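Local coordinates for protein glycoside transferase (PDB 6R2M) that appears to be an extracellular, monomeric glycoside hydrolase, PssZ, that probably acts on exopolysaccharide, at residues A[63-66]-A[67-70]; A[88-92]-A[93-97]. All coordinates share one frame; numbering follows the deposited sequence.

How the contacts relate
Contact 1 and contact 2 are both local, each formed within one unbroken run of chain: contact 1 forms the start of helix 66-79 and contact 2 follows after its end. Contact 1 comes just after helix 50-62 ends, and most of its touching residues are buried. Contact 2 belongs to the loop between helices 66-79 and 100-116 and lies at the surface. Their centres are 25 Å apart, and their nearest atoms remain about 15 Å apart. In contact 1 a carboxylate caps the helix start by accepting from one backbone amide and one hydroxyl. Contact 2 has no helix to cap: threonine hydroxyls, a lysine ammonium and a beta turn hold the loop together.

Contact 1. Residues A[63-66]-A[67-70]; sequences VNDS and KTFQ
One face of the Asp-65 carboxylate is turned to Thr-68: Thr-68 N lies above OD1, 61° out of the plane, and Thr-68 OG1 above OD2. Asp-65 is the N-cap of helix 66-79, where aspartate is well suited because its short acceptor reaches amides that lack a carbonyl partner in the first turn. CG stands anti to the backbone N of Asp-65 (chi1 -174°), directing the carboxylate along the chain toward the helix. The bond from Thr-68 N to Asp-65 OD1 is 3.1 Å and nearly straight, at 174°. Thr-68 OG1 donates to Asp-65 OD2 over 2.6 Å, so a single threonine grips both oxygens; Gln-23 also bonds to OD2. A negative charge here probably interacts favourably with the helix dipole.

Regular helical bonding begins with Phe-69 N to Asp-65 O at 3.0 Å and continues with Gln-70 N to Ser-66 O at 2.9 Å. The Phe-69 ring packs against Met-57 and Val-61 of helix 50-62 and Leu-110 and Ala-113 of helix 100-116, a fitting place for a large apolar group, and meets Tyr-122 edge-to-face. Just upstream, Asn-64, with positive phi, ends helix 50-62 in a Schellman motif. On the other side of the carboxylate plane from Thr-68, a water donates to Asp-65 OD1 at 3.0 Å and accepts from Lys-67 N at 3.1 Å.

Contact 2. Residues A[88-92]-A[93-97]; sequences KWEAT and DATTT
A type I beta turn from Thr-92 to Thr-95, with Thr-95 N donating to Thr-92 O over 3.2 Å, reverses the chain, and at the open end Trp-89 N donates to Thr-97 O at 3.1 Å, bringing the arms together. Inside the bend, the Thr-92 side chain meets that of Thr-95 nearly perpendicularly, their OG1 atoms 2.7 Å apart in a hydrogen bond in which either may be the donor. Thr-95 suits this place by having two different branches: the hydroxyl also meets a water that donates to Glu-90 OE2, whereas the methyl CG2 packs 3.5 Å from Trp-89 CD1.

This is the surface loop before helix 100-116, and the extended chain of Lys-88 spans it, passing Thr-95 O with its methylenes. At its end NZ donates to Thr-92 O over 3.0 Å. That carbonyl therefore accepts twice, with the ammonium and the turn amide on opposite faces of its plane. A long, flexible side chain ending in a donor suits such a span.

The side chains of Trp-89 and Thr-97 run alongside each other in one direction, and the hydroxyl OG1 of Thr-97 sits at the indole edge, 3.2 Å from Trp-89 CD1. Over one face, toward the rim, stands Glu-90 CG, 3.8 Å above the ring plane; beyond it the carboxylate bonds through OE1 to His-47 ND1.

Contact 1. Residues A[63-66]-A[67-70]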
loop_
_atom_site.group_PDB
_atom_site.type_symbol
_atom_site.label_atom_id
_atom_site.label_comp_id
_atom_site.label_asym_id
_atom_site.label_seq_id
_atom_site.Cartn_x
_atom_site.Cartn_y
_atom_site.Cartn_z
ATOM N N VAL A 63 -1.921 5.585 -15.444
ATOM C CA VAL A 63 -1.966 6.694 -16.400
ATOM C C VAL A 63 -1.268 6.353 -17.718
ATOM O O VAL A 63 -1.048 7.242 -18.545
ATOM C CB VAL A 63 -1.407 8.004 -15.803
ATOM C CG1 VAL A 63 -2.220 8.417 -14.581
ATOM C CG2 VAL A 63 0.087 7.900 -15.447
ATOM N N ASN A 64 -0.929 5.083 -17.940
ATOM C CA ASN A 64 -0.455 4.609 -19.246
ATOM C C ASN A 64 0.856 5.269 -19.650
ATOM O O ASN A 64 1.015 5.715 -20.784
ATOM C CB ASN A 64 -1.514 4.820 -20.340
ATOM C CG ASN A 64 -1.173 4.080 -21.626
ATOM O OD1 ASN A 64 -0.728 2.934 -21.583
ATOM N ND2 ASN A 64 -1.342 4.744 -22.766
ATOM N N ASP A 65 1.807 5.354 -18.721
ATOM C CA ASP A 65 3.084 6.023 -18.989
ATOM C C ASP A 65 4.224 5.004 -18.960
ATOM O O ASP A 65 4.918 4.832 -17.958
ATOM C CB ASP A 65 3.308 7.161 -17.989
ATOM C CG ASP A 65 4.544 7.993 -18.314
ATOM O OD1 ASP A 65 5.290 7.643 -19.256
ATOM O OD2 ASP A 65 4.775 9.002 -17.616
ATOM N N SER A 66 4.445 4.345 -20.101
ATOM C CA SER A 66 5.447 3.283 -20.115
ATOM C C SER A 66 6.861 3.820 -19.957
ATOM O O SER A 66 7.712 3.151 -19.353
ATOM C CB SER A 66 5.322 2.473 -21.401
ATOM O OG SER A 66 5.868 3.233 -22.458
ATOM N N LYS A 67 7.134 5.002 -20.502
ATOM C CA LYS A 67 8.486 5.543 -20.416
ATOM C C LYS A 67 8.883 5.834 -18.974
ATOM O O LYS A 67 9.963 5.427 -18.520
ATOM C CB LYS A 67 8.608 6.806 -21.260
ATOM C CG LYS A 67 9.889 7.575 -21.038
ATOM C CD LYS A 67 9.961 8.757 -21.994
ATOM C CE LYS A 67 11.156 9.648 -21.692
ATOM N NZ LYS A 67 11.023 10.301 -20.358
ATOM N N THR A 68 8.021 6.531 -18.230
ATOM C CA THR A 68 8.359 6.801 -16.834
ATOM C C THR A 68 8.336 5.516 -16.006
ATOM O O THR A 68 9.154 5.359 -15.099
ATOM C CB THR A 68 7.427 7.872 -16.248
ATOM O OG1 THR A 68 7.357 8.985 -17.153
ATOM C CG2 THR A 68 7.963 8.388 -14.883
ATOM N N PHE A 69 7.453 4.571 -16.336
ATOM C CA PHE A 69 7.439 3.293 -15.630
ATOM C C PHE A 69 8.785 2.581 -15.766
ATOM O O PHE A 69 9.336 2.081 -14.779
ATOM C CB PHE A 69 6.294 2.406 -16.147
ATOM C CG PHE A 69 6.118 1.147 -15.352
ATOM C CD1 PHE A 69 6.832 0.009 -15.686
ATOM C CD2 PHE A 69 5.291 1.114 -14.228
ATOM C CE1 PHE A 69 6.704 -1.154 -14.943
ATOM C CE2 PHE A 69 5.167 -0.047 -13.465
ATOM C CZ PHE A 69 5.876 -1.185 -13.823
ATOM N N GLN A 70 9.315 2.496 -16.989
ATOM C CA GLN A 70 10.600 1.823 -17.183
ATOM C C GLN A 70 11.730 2.573 -16.486
ATOM O O GLN A 70 12.660 1.939 -15.969
ATOM C CB GLN A 70 10.884 1.657 -18.681
ATOM C CG GLN A 70 12.278 1.100 -19.018
ATOM C CD GLN A 70 12.563 -0.242 -18.378
ATOM O OE1 GLN A 70 11.700 -1.103 -18.313
ATOM N NE2 GLN A 70 13.791 -0.425 -17.900
HETATM O O HOH W 1 5.185 6.867 -22.103
#

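Contact 2. Residues A[88-92]-A[93-97]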
loop_
_atom_site.group_PDB
_atom_site.type_symbol
_atom_site.label_atom_id
_atom_site.label_comp_id
_atom_site.label_asym_id
_atom_site.label_seq_id
_atom_site.Cartn_x
_atom_site.Cartn_y
_atom_site.Cartn_z
ATOM N N LYS A 88 15.075 -4.292 -1.028
ATOM C CA LYS A 88 15.299 -3.531 0.200
ATOM C C LYS A 88 14.113 -2.613 0.482
ATOM O O LYS A 88 13.618 -1.938 -0.420
ATOM C CB LYS A 88 16.561 -2.683 0.069
ATOM C CG LYS A 88 17.848 -3.449 -0.046
ATOM C CD LYS A 88 18.977 -2.449 -0.191
ATOM C CE LYS A 88 20.333 -3.117 -0.216
ATOM N NZ LYS A 88 21.392 -2.083 -0.361
ATOM N N TRP A 89 13.662 -2.562 1.742
ATOM C CA TRP A 89 12.514 -1.698 2.033
ATOM C C TRP A 89 12.877 -0.218 1.913
ATOM O O TRP A 89 11.982 0.608 1.722
ATOM C CB TRP A 89 11.912 -2.019 3.415
ATOM C CG TRP A 89 12.711 -1.538 4.588
ATOM C CD1 TRP A 89 13.673 -2.233 5.272
ATOM C CD2 TRP A 89 12.611 -0.256 5.231
ATOM N NE1 TRP A 89 14.173 -1.459 6.298
ATOM C CE2 TRP A 89 13.539 -0.244 6.292
ATOM C CE3 TRP A 89 11.818 0.879 5.021
ATOM C CZ2 TRP A 89 13.712 0.864 7.128
ATOM C CZ3 TRP A 89 11.989 1.978 5.857
ATOM C CH2 TRP A 89 12.928 1.963 6.895
ATOM N N GLU A 90 14.165 0.132 1.998
ATOM C CA GLU A 90 14.624 1.467 1.620
ATOM C C GLU A 90 16.022 1.348 1.028
ATOM O O GLU A 90 16.746 0.376 1.270
ATOM C CB GLU A 90 14.585 2.451 2.805
ATOM C CG GLU A 90 15.629 2.225 3.884
ATOM C CD GLU A 90 15.588 3.311 4.955
ATOM O OE1 GLU A 90 15.020 4.397 4.684
ATOM O OE2 GLU A 90 16.117 3.072 6.060
ATOM N N ALA A 91 16.397 2.341 0.223
ATOM C CA ALA A 91 17.600 2.232 -0.607
ATOM C C ALA A 91 18.808 2.807 0.129
ATOM O O ALA A 91 19.279 3.918 -0.150
ATOM C CB ALA A 91 17.380 2.932 -1.943
ATOM N N THR A 92 19.320 2.030 1.087
ATOM C CA THR A 92 20.595 2.334 1.724
ATOM C C THR A 92 21.417 1.054 1.819
ATOM O O THR A 92 20.884 -0.061 1.831
ATOM C CB THR A 92 20.447 2.953 3.134
ATOM O OG1 THR A 92 19.982 1.969 4.065
ATOM C CG2 THR A 92 19.485 4.130 3.138
ATOM N N ASP A 93 22.737 1.236 1.887
ATOM C CA ASP A 93 23.639 0.096 1.998
ATOM C C ASP A 93 23.408 -0.664 3.295
ATOM O O ASP A 93 23.610 -1.886 3.347
ATOM C CB ASP A 93 25.096 0.580 1.896
ATOM C CG ASP A 93 26.108 -0.552 2.035
ATOM O OD1 ASP A 93 25.995 -1.560 1.294
ATOM O OD2 ASP A 93 27.033 -0.429 2.875
ATOM N N ALA A 94 22.960 0.031 4.336
ATOM C CA ALA A 94 22.774 -0.563 5.652
ATOM C C ALA A 94 21.477 -1.338 5.783
ATOM O O ALA A 94 21.273 -1.998 6.807
ATOM C CB ALA A 94 22.811 0.517 6.729
ATOM N N THR A 95 20.598 -1.273 4.789
ATOM C CA THR A 95 19.311 -1.958 4.864
ATOM C C THR A 95 19.497 -3.429 4.547
ATOM O O THR A 95 20.041 -3.779 3.497
ATOM C CB THR A 95 18.315 -1.330 3.889
ATOM O OG1 THR A 95 18.151 0.051 4.225
ATOM C CG2 THR A 95 16.948 -2.039 3.966
ATOM N N THR A 96 19.003 -4.292 5.431
ATOM C CA THR A 96 19.225 -5.726 5.285
ATOM C C THR A 96 17.927 -6.513 5.209
ATOM O O THR A 96 17.969 -7.745 5.285
ATOM C CB THR A 96 20.075 -6.274 6.437
ATOM O OG1 THR A 96 19.409 -6.037 7.682
ATOM C CG2 THR A 96 21.455 -5.610 6.453
ATOM N N THR A 97 16.782 -5.843 5.088
ATOM C CA THR A 97 15.484 -6.497 5.081
ATOM C C THR A 97 14.618 -5.946 3.957
ATOM O O THR A 97 14.819 -4.826 3.475
ATOM C CB THR A 97 14.738 -6.296 6.419
ATOM O OG1 THR A 97 14.722 -4.902 6.746
ATOM C CG2 THR A 97 15.435 -7.017 7.551
HETATM O O HOH W 2 17.242 0.804 6.794
#